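Local coordinates for uncharacterized protein (Legionella pneumophila subsp. pneumophila str. Philadelphia 1, PDB 4R0G) that acts as a guanine-nucleotide exchange factor for the small GTPases Rab5, Rab21 and Rab22, probably through its VPS9-like domain, at residues 91-103 and 135-149. Numbering follows the deposited sequence.
Sequences IALFPCMVYLTNN and FVEFLGQEQDKFFTW
F94 is a knob in a hole formed by L139, Q143, F146 and F147. CG of Q143 lies over the centre of the F94 ring, 3.5 Å from its centroid, a CH-pi contact. The same ring turns its edge toward the face of F146 in an offset edge-to-face pair, centroids 5.7 Å apart and planes at 73°. CD2 of L93 sits over the F146 face, 3.8 Å from the centroid. One turn on, V98 splits its methyls: CG1 meets CB of F138, while CG2 packs against CD1 of L139 at 3.5 Å. F135 presents its ring edge to CB of P95 and to the Y99 hydroxyl. E142 bends at chi2 (-67°) across M97, and its carboxylate is gripped at both oxygens. OG1 of T101 donates to OE2 from above the carboxylate plane (2.6 Å), and NZ of K145 forms a salt bridge to OE1 on its syn side (3.0 Å). Just past the helix end, the N102 amide lies over one face of F138, toward the rim, steadied by ND2 bonding back to O of V98 at 2.7 Å. Segments 91-101 and 135-149 cross steeply, at 106°, within the VPS9-like region. P95 and Y99 also touch helix 40-53, while L93 and M97 reach helix 58-71, which W149 of helix 132-151 contacts too.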
ATOM      1  N   ILE A  91     -11.859  12.946   9.759  1.00 38.31           N
ATOM      2  CA  ILE A  91     -11.649  14.304  10.241  1.00 41.52           C
ATOM      3  C   ILE A  91     -13.000  14.953  10.510  1.00 45.93           C
ATOM      4  O   ILE A  91     -13.112  15.829  11.384  1.00 44.31           O
ATOM      5  CB  ILE A  91     -10.782  15.144   9.291  1.00 38.80           C
ATOM      6  CG1 ILE A  91      -9.395  14.511   9.159  1.00 40.07           C
ATOM      7  CG2 ILE A  91     -10.617  16.520   9.820  1.00 36.69           C
ATOM      8  CD1 ILE A  91      -8.551  15.189   8.119  1.00 38.78           C
ATOM      9  N   ALA A  92     -14.035  14.499   9.792  1.00 42.14           N
ATOM     10  CA  ALA A  92     -15.396  14.979  10.072  1.00 40.31           C
ATOM     11  C   ALA A  92     -15.987  14.288  11.288  1.00 38.06           C
ATOM     12  O   ALA A  92     -16.843  14.835  11.961  1.00 37.21           O
ATOM     13  CB  ALA A  92     -16.285  14.778   8.899  1.00 37.88           C
ATOM     14  N   LEU A  93     -15.511  13.077  11.551  1.00 39.08           N
ATOM     15  CA  LEU A  93     -16.060  12.198  12.580  1.00 39.16           C
ATOM     16  C   LEU A  93     -15.915  12.761  13.997  1.00 40.22           C
ATOM     17  O   LEU A  93     -16.832  12.683  14.831  1.00 30.24           O
ATOM     18  CB  LEU A  93     -15.361  10.843  12.506  1.00 35.41           C
ATOM     19  CG  LEU A  93     -15.618   9.961  13.733  1.00 43.01           C
ATOM     20  CD1 LEU A  93     -17.067   9.547  13.787  1.00 44.18           C
ATOM     21  CD2 LEU A  93     -14.728   8.728  13.746  1.00 45.67           C
ATOM     22  N   PHE A  94     -14.738  13.313  14.251  1.00 37.06           N
ATOM     23  CA  PHE A  94     -14.372  13.728  15.583  1.00 35.15           C
ATOM     24  C   PHE A  94     -15.209  14.902  16.053  1.00 41.53           C
ATOM     25  O   PHE A  94     -15.731  14.852  17.164  1.00 44.35           O
ATOM     26  CB  PHE A  94     -12.858  13.960  15.705  1.00 41.15           C
ATOM     27  CG  PHE A  94     -12.041  12.756  15.332  1.00 37.64           C
ATOM     28  CD1 PHE A  94     -12.323  11.522  15.877  1.00 43.90           C
ATOM     29  CD2 PHE A  94     -11.030  12.845  14.404  1.00 40.55           C
ATOM     30  CE1 PHE A  94     -11.590  10.411  15.519  1.00 42.29           C
ATOM     31  CE2 PHE A  94     -10.297  11.726  14.044  1.00 37.80           C
ATOM     32  CZ  PHE A  94     -10.585  10.522  14.598  1.00 39.54           C
ATOM     33  N   PRO A  95     -15.368  15.944  15.213  1.00 41.67           N
ATOM     34  CA  PRO A  95     -16.333  16.999  15.573  1.00 38.76           C
ATOM     35  C   PRO A  95     -17.730  16.465  15.886  1.00 42.21           C
ATOM     36  O   PRO A  95     -18.303  16.857  16.913  1.00 42.83           O
ATOM     37  CB  PRO A  95     -16.418  17.843  14.307  1.00 37.32           C
ATOM     38  CG  PRO A  95     -15.113  17.657  13.650  1.00 45.34           C
ATOM     39  CD  PRO A  95     -14.645  16.258  13.968  1.00 39.76           C
ATOM     40  N   CYS A  96     -18.265  15.594  15.027  1.00 35.73           N
ATOM     41  CA  CYS A  96     -19.570  14.991  15.292  1.00 38.77           C
ATOM     42  C   CYS A  96     -19.595  14.297  16.673  1.00 41.30           C
ATOM     43  O   CYS A  96     -20.549  14.437  17.423  1.00 37.39           O
ATOM     44  CB  CYS A  96     -19.999  14.008  14.181  1.00 33.85           C
ATOM     45  SG  CYS A  96     -20.178  14.731  12.520  1.00 44.71           S
ATOM     46  N   MET A  97     -18.543  13.560  17.012  1.00 39.07           N
ATOM     47  CA  MET A  97     -18.477  12.916  18.329  1.00 40.45           C
ATOM     48  C   MET A  97     -18.534  13.953  19.441  1.00 45.90           C
ATOM     49  O   MET A  97     -19.195  13.762  20.458  1.00 44.65           O
ATOM     50  CB  MET A  97     -17.229  12.052  18.467  1.00 35.71           C
ATOM     51  CG  MET A  97     -17.251  10.832  17.565  1.00 41.22           C
ATOM     52  SD  MET A  97     -15.787   9.782  17.677  1.00 53.92           S
ATOM     53  CE  MET A  97     -16.059   8.969  19.257  1.00 46.04           C
ATOM     54  N   VAL A  98     -17.864  15.074  19.216  1.00 46.96           N
ATOM     55  CA  VAL A  98     -17.855  16.163  20.171  1.00 45.46           C
ATOM     56  C   VAL A  98     -19.239  16.774  20.283  1.00 49.49           C
ATOM     57  O   VAL A  98     -19.763  16.971  21.384  1.00 52.70           O
ATOM     58  CB  VAL A  98     -16.842  17.221  19.761  1.00 42.81           C
ATOM     59  CG1 VAL A  98     -16.939  18.460  20.678  1.00 36.18           C
ATOM     60  CG2 VAL A  98     -15.460  16.593  19.753  1.00 43.06           C
ATOM     61  N   TYR A  99     -19.838  17.065  19.134  1.00 49.28           N
ATOM     62  CA  TYR A  99     -21.179  17.652  19.113  1.00 47.09           C
ATOM     63  C   TYR A  99     -22.208  16.715  19.725  1.00 51.76           C
ATOM     64  O   TYR A  99     -23.125  17.161  20.390  1.00 60.98           O
ATOM     65  CB  TYR A  99     -21.559  18.031  17.695  1.00 42.45           C
ATOM     66  CG  TYR A  99     -20.713  19.160  17.188  1.00 44.32           C
ATOM     67  CD1 TYR A  99     -20.143  20.053  18.076  1.00 42.49           C
ATOM     68  CD2 TYR A  99     -20.488  19.347  15.823  1.00 37.99           C
ATOM     69  CE1 TYR A  99     -19.385  21.114  17.627  1.00 43.46           C
ATOM     70  CE2 TYR A  99     -19.722  20.397  15.359  1.00 35.07           C
ATOM     71  CZ  TYR A  99     -19.175  21.282  16.272  1.00 43.09           C
ATOM     72  OH  TYR A  99     -18.397  22.343  15.863  1.00 48.89           O
ATOM     73  N   LEU A 100     -22.046  15.412  19.521  1.00 53.52           N
ATOM     74  CA  LEU A 100     -22.997  14.429  20.034  1.00 47.19           C
ATOM     75  C   LEU A 100     -22.910  14.357  21.543  1.00 50.29           C
ATOM     76  O   LEU A 100     -23.921  14.486  22.232  1.00 55.10           O
ATOM     77  CB  LEU A 100     -22.702  13.044  19.447  1.00 47.95           C
ATOM     78  CG  LEU A 100     -23.856  12.053  19.210  1.00 49.22           C
ATOM     79  CD1 LEU A 100     -23.291  10.661  19.042  1.00 48.32           C
ATOM     80  CD2 LEU A 100     -24.923  12.066  20.295  1.00 45.67           C
ATOM     81  N   THR A 101     -21.701  14.147  22.054  1.00 48.12           N
ATOM     82  CA  THR A 101     -21.508  14.036  23.500  1.00 53.95           C
ATOM     83  C   THR A 101     -22.006  15.273  24.260  1.00 53.53           C
ATOM     84  O   THR A 101     -22.580  15.157  25.342  1.00 50.57           O
ATOM     85  CB  THR A 101     -20.039  13.760  23.836  1.00 48.77           C
ATOM     86  OG1 THR A 101     -19.672  12.488  23.287  1.00 50.98           O
ATOM     87  CG2 THR A 101     -19.844  13.722  25.321  1.00 50.01           C
ATOM     88  N   ASN A 102     -21.787  16.443  23.662  1.00 55.51           N
ATOM     89  CA  ASN A 102     -22.072  17.752  24.266  1.00 58.26           C
ATOM     90  C   ASN A 102     -23.388  18.487  23.923  1.00 58.36           C
ATOM     91  O   ASN A 102     -23.521  19.669  24.209  1.00 55.23           O
ATOM     92  CB  ASN A 102     -20.850  18.661  24.143  1.00 57.54           C
ATOM     93  CG  ASN A 102     -19.582  18.002  24.681  1.00 53.52           C
ATOM     94  OD1 ASN A 102     -19.374  17.923  25.890  1.00 54.20           O
ATOM     95  ND2 ASN A 102     -18.742  17.505  23.775  1.00 56.87           N
ATOM     96  N   ASN A 103     -24.301  17.806  23.233  1.00 63.55           N
ATOM     97  CA  ASN A 103     -25.638  18.335  22.902  1.00 70.96           C
ATOM     98  C   ASN A 103     -25.654  19.575  22.009  1.00 65.63           C
ATOM     99  O   ASN A 103     -26.543  20.413  22.102  1.00 72.70           O
ATOM    100  CB  ASN A 103     -26.507  18.564  24.157  1.00 71.95           C
ATOM    101  CG  ASN A 103     -26.619  17.317  25.035  1.00 84.44           C
ATOM    102  OD1 ASN A 103     -26.459  16.185  24.559  1.00 81.98           O
ATOM    103  ND2 ASN A 103     -26.886  17.523  26.330  1.00 91.00           N
ATOM    104  N   PHE A 135     -13.036  22.742  22.565  1.00 43.37           N
ATOM    105  CA  PHE A 135     -13.262  21.935  21.374  1.00 39.60           C
ATOM    106  C   PHE A 135     -12.078  20.987  21.252  1.00 46.11           C
ATOM    107  O   PHE A 135     -12.251  19.777  21.130  1.00 46.25           O
ATOM    108  CB  PHE A 135     -13.394  22.808  20.122  1.00 41.27           C
ATOM    109  CG  PHE A 135     -14.006  22.098  18.925  1.00 45.67           C
ATOM    110  CD1 PHE A 135     -13.579  20.849  18.520  1.00 56.75           C
ATOM    111  CD2 PHE A 135     -15.009  22.694  18.198  1.00 55.79           C
ATOM    112  CE1 PHE A 135     -14.155  20.210  17.420  1.00 54.52           C
ATOM    113  CE2 PHE A 135     -15.583  22.046  17.097  1.00 60.36           C
ATOM    114  CZ  PHE A 135     -15.152  20.806  16.715  1.00 46.36           C
ATOM    115  N   VAL A 136     -10.866  21.529  21.324  1.00 48.72           N
ATOM    116  CA  VAL A 136      -9.668  20.695  21.165  1.00 44.96           C
ATOM    117  C   VAL A 136      -9.534  19.616  22.254  1.00 43.56           C
ATOM    118  O   VAL A 136      -9.202  18.482  21.951  1.00 45.39           O
ATOM    119  CB  VAL A 136      -8.369  21.529  21.010  1.00 42.05           C
ATOM    120  CG1 VAL A 136      -7.238  20.657  20.524  1.00 39.38           C
ATOM    121  CG2 VAL A 136      -8.582  22.647  20.012  1.00 42.68           C
ATOM    122  N   GLU A 137      -9.812  19.941  23.511  1.00 45.88           N
ATOM    123  CA  GLU A 137      -9.820  18.902  24.549  1.00 48.32           C
ATOM    124  C   GLU A 137     -10.843  17.810  24.263  1.00 49.11           C
ATOM    125  O   GLU A 137     -10.505  16.626  24.245  1.00 49.98           O
ATOM    126  CB  GLU A 137     -10.101  19.508  25.906  1.00 48.04           C
ATOM    127  CG  GLU A 137      -9.223  20.670  26.194  1.00 59.52           C
ATOM    128  CD  GLU A 137      -9.595  21.345  27.481  1.00 75.24           C
ATOM    129  OE1 GLU A 137      -9.879  20.602  28.453  1.00 87.09           O
ATOM    130  OE2 GLU A 137      -9.616  22.603  27.513  1.00 69.52           O
ATOM    131  N   PHE A 138     -12.085  18.222  24.040  1.00 41.28           N
ATOM    132  CA  PHE A 138     -13.138  17.316  23.636  1.00 44.41           C
ATOM    133  C   PHE A 138     -12.705  16.460  22.459  1.00 45.00           C
ATOM    134  O   PHE A 138     -12.753  15.227  22.516  1.00 48.29           O
ATOM    135  CB  PHE A 138     -14.391  18.104  23.223  1.00 45.24           C
ATOM    136  CG  PHE A 138     -15.171  18.654  24.378  1.00 44.37           C
ATOM    137  CD1 PHE A 138     -15.045  18.099  25.659  1.00 48.78           C
ATOM    138  CD2 PHE A 138     -16.032  19.712  24.200  1.00 43.47           C
ATOM    139  CE1 PHE A 138     -15.766  18.604  26.750  1.00 46.29           C
ATOM    140  CE2 PHE A 138     -16.765  20.227  25.289  1.00 51.60           C
ATOM    141  CZ  PHE A 138     -16.621  19.665  26.572  1.00 48.11           C
ATOM    142  N   LEU A 139     -12.254  17.130  21.409  1.00 42.51           N
ATOM    143  CA  LEU A 139     -11.810  16.476  20.193  1.00 45.65           C
ATOM    144  C   LEU A 139     -10.819  15.337  20.467  1.00 48.20           C
ATOM    145  O   LEU A 139     -10.849  14.311  19.794  1.00 54.15           O
ATOM    146  CB  LEU A 139     -11.168  17.519  19.288  1.00 51.28           C
ATOM    147  CG  LEU A 139     -11.365  17.417  17.791  1.00 49.49           C
ATOM    148  CD1 LEU A 139     -12.801  17.028  17.482  1.00 42.19           C
ATOM    149  CD2 LEU A 139     -11.039  18.777  17.206  1.00 50.55           C
ATOM    150  N   GLY A 140      -9.958  15.492  21.465  1.00 48.16           N
ATOM    151  CA  GLY A 140      -8.977  14.462  21.765  1.00 46.95           C
ATOM    152  C   GLY A 140      -9.578  13.342  22.571  1.00 47.52           C
ATOM    153  O   GLY A 140      -9.203  12.188  22.438  1.00 54.36           O
ATOM    154  N   GLN A 141     -10.519  13.693  23.424  1.00 49.97           N
ATOM    155  CA  GLN A 141     -11.206  12.713  24.230  1.00 49.98           C
ATOM    156  C   GLN A 141     -11.989  11.785  23.352  1.00 52.15           C
ATOM    157  O   GLN A 141     -12.041  10.589  23.606  1.00 53.11           O
ATOM    158  CB  GLN A 141     -12.170  13.406  25.186  1.00 39.72           C
ATOM    159  CG  GLN A 141     -11.483  14.154  26.246  1.00 36.51           C
ATOM    160  CD  GLN A 141     -12.435  14.817  27.195  1.00 51.71           C
ATOM    161  OE1 GLN A 141     -13.581  15.162  26.831  1.00 55.51           O
ATOM    162  NE2 GLN A 141     -11.972  15.013  28.436  1.00 53.42           N
ATOM    163  N   GLU A 142     -12.634  12.347  22.340  1.00 48.12           N
ATOM    164  CA  GLU A 142     -13.379  11.523  21.415  1.00 48.21           C
ATOM    165  C   GLU A 142     -12.414  10.678  20.550  1.00 52.20           C
ATOM    166  O   GLU A 142     -12.653   9.497  20.302  1.00 51.77           O
ATOM    167  CB  GLU A 142     -14.315  12.379  20.583  1.00 41.75           C
ATOM    168  CG  GLU A 142     -15.383  13.077  21.400  1.00 49.41           C
ATOM    169  CD  GLU A 142     -16.409  12.097  22.037  1.00 59.66           C
ATOM    170  OE1 GLU A 142     -16.500  10.936  21.570  1.00 62.07           O
ATOM    171  OE2 GLU A 142     -17.131  12.481  23.002  1.00 55.00           O
ATOM    172  N   GLN A 143     -11.301  11.261  20.131  1.00 49.24           N
ATOM    173  CA  GLN A 143     -10.313  10.495  19.385  1.00 50.97           C
ATOM    174  C   GLN A 143      -9.783   9.328  20.178  1.00 55.28           C
ATOM    175  O   GLN A 143      -9.491   8.272  19.622  1.00 58.57           O
ATOM    176  CB  GLN A 143      -9.141  11.370  18.999  1.00 48.24           C
ATOM    177  CG  GLN A 143      -9.380  12.203  17.778  1.00 48.73           C
ATOM    178  CD  GLN A 143      -8.253  13.186  17.558  1.00 57.86           C
ATOM    179  OE1 GLN A 143      -7.194  13.104  18.217  1.00 58.39           O
ATOM    180  NE2 GLN A 143      -8.467  14.134  16.636  1.00 54.13           N
ATOM    181  N   ASP A 144      -9.603   9.536  21.473  1.00 58.64           N
ATOM    182  CA  ASP A 144      -9.161   8.457  22.329  1.00 56.27           C
ATOM    183  C   ASP A 144     -10.221   7.376  22.323  1.00 52.57           C
ATOM    184  O   ASP A 144      -9.929   6.238  21.969  1.00 58.01           O
ATOM    185  CB  ASP A 144      -8.869   8.964  23.747  1.00 61.18           C
ATOM    186  CG  ASP A 144      -7.521   9.682  23.845  1.00 69.00           C
ATOM    187  OD1 ASP A 144      -6.625   9.393  23.015  1.00 63.82           O
ATOM    188  OD2 ASP A 144      -7.355  10.530  24.757  1.00 79.09           O
ATOM    189  N   LYS A 145     -11.452   7.767  22.653  1.00 50.64           N
ATOM    190  CA  LYS A 145     -12.637   6.882  22.735  1.00 52.90           C
ATOM    191  C   LYS A 145     -12.791   6.048  21.466  1.00 58.78           C
ATOM    192  O   LYS A 145     -13.229   4.892  21.508  1.00 61.74           O
ATOM    193  CB  LYS A 145     -13.915   7.719  22.991  1.00 48.39           C
ATOM    194  CG  LYS A 145     -15.095   7.019  23.656  1.00 52.15           C
ATOM    195  CD  LYS A 145     -16.219   8.051  24.026  1.00 61.91           C
ATOM    196  CE  LYS A 145     -17.504   7.927  23.158  1.00 66.67           C
ATOM    197  NZ  LYS A 145     -18.435   9.143  23.064  1.00 58.19           N
ATOM    198  N   PHE A 146     -12.396   6.643  20.343  1.00 57.74           N
ATOM    199  CA  PHE A 146     -12.516   6.021  19.029  1.00 51.50           C
ATOM    200  C   PHE A 146     -11.427   4.999  18.772  1.00 51.42           C
ATOM    201  O   PHE A 146     -11.701   3.845  18.478  1.00 57.60           O
ATOM    202  CB  PHE A 146     -12.508   7.088  17.943  1.00 51.31           C
ATOM    203  CG  PHE A 146     -12.491   6.544  16.551  1.00 43.36           C
ATOM    204  CD1 PHE A 146     -13.603   5.937  16.022  1.00 45.53           C
ATOM    205  CD2 PHE A 146     -11.373   6.681  15.758  1.00 43.36           C
ATOM    206  CE1 PHE A 146     -13.596   5.444  14.730  1.00 44.68           C
ATOM    207  CE2 PHE A 146     -11.362   6.200  14.471  1.00 44.75           C
ATOM    208  CZ  PHE A 146     -12.478   5.574  13.958  1.00 45.20           C
ATOM    209  N   PHE A 147     -10.184   5.440  18.825  1.00 53.90           N
ATOM    210  CA  PHE A 147      -9.069   4.560  18.513  1.00 53.20           C
ATOM    211  C   PHE A 147      -9.039   3.311  19.390  1.00 57.32           C
ATOM    212  O   PHE A 147      -8.611   2.240  18.947  1.00 57.17           O
ATOM    213  CB  PHE A 147      -7.767   5.341  18.567  1.00 47.12           C
ATOM    214  CG  PHE A 147      -7.593   6.277  17.411  1.00 45.42           C
ATOM    215  CD1 PHE A 147      -7.839   5.837  16.105  1.00 52.86           C
ATOM    216  CD2 PHE A 147      -7.209   7.602  17.611  1.00 53.73           C
ATOM    217  CE1 PHE A 147      -7.682   6.704  14.985  1.00 50.39           C
ATOM    218  CE2 PHE A 147      -7.052   8.481  16.515  1.00 57.24           C
ATOM    219  CZ  PHE A 147      -7.293   8.026  15.196  1.00 53.92           C
ATOM    220  N   THR A 148      -9.539   3.438  20.617  1.00 58.93           N
ATOM    221  CA  THR A 148      -9.726   2.275  21.486  1.00 59.84           C
ATOM    222  C   THR A 148     -10.727   1.290  20.860  1.00 61.03           C
ATOM    223  O   THR A 148     -10.468   0.086  20.776  1.00 62.82           O
ATOM    224  CB  THR A 148     -10.202   2.691  22.885  1.00 60.65           C
ATOM    225  OG1 THR A 148     -11.481   3.311  22.759  1.00 70.75           O
ATOM    226  CG2 THR A 148      -9.221   3.677  23.527  1.00 55.27           C
ATOM    227  N   TRP A 149     -11.875   1.801  20.431  1.00 57.26           N
ATOM    228  CA  TRP A 149     -12.819   0.979  19.682  1.00 64.02           C
ATOM    229  C   TRP A 149     -12.211   0.348  18.418  1.00 61.99           C
ATOM    230  O   TRP A 149     -12.683  -0.688  17.939  1.00 64.91           O
ATOM    231  CB  TRP A 149     -14.065   1.787  19.321  1.00 60.02           C
ATOM    232  CG  TRP A 149     -14.848   2.144  20.524  1.00 63.91           C
ATOM    233  CD1 TRP A 149     -14.728   1.587  21.758  1.00 65.69           C
ATOM    234  CD2 TRP A 149     -15.884   3.138  20.624  1.00 67.83           C
ATOM    235  NE1 TRP A 149     -15.623   2.166  22.626  1.00 74.89           N
ATOM    236  CE2 TRP A 149     -16.345   3.121  21.957  1.00 68.24           C
ATOM    237  CE3 TRP A 149     -16.464   4.035  19.716  1.00 63.04           C
ATOM    238  CZ2 TRP A 149     -17.348   3.979  22.412  1.00 57.96           C
ATOM    239  CZ3 TRP A 149     -17.459   4.881  20.168  1.00 58.40           C
ATOM    240  CH2 TRP A 149     -17.887   4.847  21.505  1.00 61.54           C
TER